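Local coordinates for In2-1 family protein, glutathione transferase lambda3 (Populus trichocarpa, PDB 4PQI) that binds glutathione and probably acts as a thiol transferase, being a monomeric lambda-class glutathione transferase of a terrestrial plant, at residues K54-Q57 and D58-L62. Numbering follows the deposited sequence.
Sequences KGLQ and DEIKL. With CA (calcium ion), chain E.
Leu-56 O accepts a hydrogen bond from Ile-60 N at 2.9 Å, with a C=O...N angle of 156°, closing one turn of backbone between helix 42-54 and strand 60-64. Gly-55, at positive phi (82°), ends that helix in a Schellman motif, and its carbonyl O binds a calcium ion at 2.4 Å. Glu-59 supplies the other protein ligands: a bend at chi2 (81°) brings its carboxylate back toward the Leu-56 backbone, OE1 lying 3.1 Å from Leu-56 CA, and OE1 and OE2 chelate the calcium at 2.5 and 2.4 Å. Four waters complete seven-fold coordination, one of them accepting from Asp-58 N. The turn belongs to the first beta-alpha-beta crossover of the thioredoxin-like N-terminal domain, and backbone bonds from Lys-61 to Thr-33 and Leu-35 confirm the parallel pairing of strand 60-64 with strand 33-37. On the apolar side, Ile-60 CD1 packs against Leu-56 CB at 3.7 Å, the two side chains crossing obliquely, and the Ile-60 side chain also touches Thr-33 and Leu-35. Cut back to an alanine, this position would probably leave a gap between Leu-56 and strand 33-37. The side chain of Gln-57 leaves the turn, and its NE2 donates to Val-11 O and Glu-13 OE2.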
loop_
_atom_site.group_PDB
_atom_site.type_symbol
_atom_site.label_atom_id
_atom_site.label_comp_id
_atom_site.label_asym_id
_atom_site.label_seq_id
_atom_site.Cartn_x
_atom_site.Cartn_y
_atom_site.Cartn_z
ATOM N N LYS A 54 5.447 4.207 -11.451
ATOM C CA LYS A 54 5.528 3.857 -12.867
ATOM C C LYS A 54 5.269 5.055 -13.797
ATOM O O LYS A 54 5.485 4.972 -15.014
ATOM C CB LYS A 54 4.614 2.664 -13.192
ATOM C CG LYS A 54 4.928 1.404 -12.390
ATOM C CD LYS A 54 4.143 0.168 -12.887
ATOM C CE LYS A 54 4.482 -0.183 -14.327
ATOM N NZ LYS A 54 5.684 -1.069 -14.436
ATOM N N GLY A 55 4.845 6.171 -13.212
ATOM C CA GLY A 55 4.607 7.397 -13.951
ATOM C C GLY A 55 3.251 7.375 -14.616
ATOM O O GLY A 55 3.085 7.936 -15.692
ATOM N N LEU A 56 2.286 6.718 -13.979
ATOM C CA LEU A 56 0.947 6.562 -14.557
ATOM C C LEU A 56 -0.109 7.522 -13.985
ATOM O O LEU A 56 -1.301 7.225 -14.008
ATOM C CB LEU A 56 0.466 5.118 -14.399
ATOM C CG LEU A 56 1.397 4.041 -14.963
ATOM C CD1 LEU A 56 0.966 2.633 -14.533
ATOM C CD2 LEU A 56 1.462 4.143 -16.479
ATOM N N GLN A 57 0.321 8.677 -13.494
ATOM C CA GLN A 57 -0.604 9.606 -12.845
ATOM C C GLN A 57 -1.622 10.235 -13.799
ATOM O O GLN A 57 -2.801 10.364 -13.454
ATOM C CB GLN A 57 0.159 10.675 -12.080
ATOM C CG GLN A 57 0.956 10.108 -10.911
ATOM C CD GLN A 57 2.040 11.063 -10.443
ATOM O OE1 GLN A 57 3.136 11.079 -10.992
ATOM N NE2 GLN A 57 1.726 11.879 -9.439
ATOM N N ASP A 58 -1.186 10.602 -15.003
ATOM C CA ASP A 58 -2.123 11.146 -15.972
ATOM C C ASP A 58 -3.017 10.064 -16.559
ATOM O O ASP A 58 -4.184 10.318 -16.852
ATOM C CB ASP A 58 -1.412 11.900 -17.096
ATOM C CG ASP A 58 -2.359 12.809 -17.852
ATOM O OD1 ASP A 58 -2.586 13.946 -17.380
ATOM O OD2 ASP A 58 -2.900 12.383 -18.897
ATOM N N GLU A 59 -2.458 8.868 -16.735
ATOM C CA GLU A 59 -3.194 7.722 -17.274
ATOM C C GLU A 59 -4.322 7.235 -16.361
ATOM O O GLU A 59 -5.419 6.896 -16.827
ATOM C CB GLU A 59 -2.233 6.552 -17.543
ATOM C CG GLU A 59 -1.277 6.755 -18.713
ATOM C CD GLU A 59 -0.066 7.606 -18.358
ATOM O OE1 GLU A 59 0.054 8.019 -17.183
ATOM O OE2 GLU A 59 0.770 7.850 -19.256
ATOM N N ILE A 60 -4.046 7.205 -15.063
ATOM C CA ILE A 60 -4.969 6.646 -14.080
ATOM C C ILE A 60 -5.558 7.731 -13.190
ATOM O O ILE A 60 -4.919 8.188 -12.241
ATOM C CB ILE A 60 -4.258 5.604 -13.195
ATOM C CG1 ILE A 60 -3.653 4.485 -14.055
ATOM C CG2 ILE A 60 -5.213 5.043 -12.112
ATOM C CD1 ILE A 60 -2.733 3.533 -13.278
ATOM N N LYS A 61 -6.790 8.128 -13.491
ATOM C CA LYS A 61 -7.461 9.169 -12.732
ATOM C C LYS A 61 -7.847 8.646 -11.349
ATOM O O LYS A 61 -8.356 7.532 -11.222
ATOM C CB LYS A 61 -8.704 9.648 -13.479
ATOM C CG LYS A 61 -8.439 10.192 -14.885
ATOM C CD LYS A 61 -7.381 11.290 -14.867
ATOM C CE LYS A 61 -7.168 11.925 -16.240
ATOM N NZ LYS A 61 -6.009 12.879 -16.209
ATOM N N LEU A 62 -7.602 9.434 -10.302
ATOM C CA LEU A 62 -8.118 9.076 -8.976
ATOM C C LEU A 62 -9.591 9.507 -8.785
ATOM O O LEU A 62 -9.989 10.608 -9.166
ATOM C CB LEU A 62 -7.266 9.707 -7.879
ATOM C CG LEU A 62 -5.785 9.355 -7.887
ATOM C CD1 LEU A 62 -5.063 10.068 -6.750
ATOM C CD2 LEU A 62 -5.610 7.851 -7.785
HETATM CA CA CA E . 2.351 8.917 -17.742
HETATM O O HOH W 1 1.589 10.409 -16.155
HETATM O O HOH W 2 1.330 10.912 -19.170
HETATM O O HOH W 3 4.671 9.838 -17.879
HETATM O O HOH W 4 3.389 6.940 -18.883
#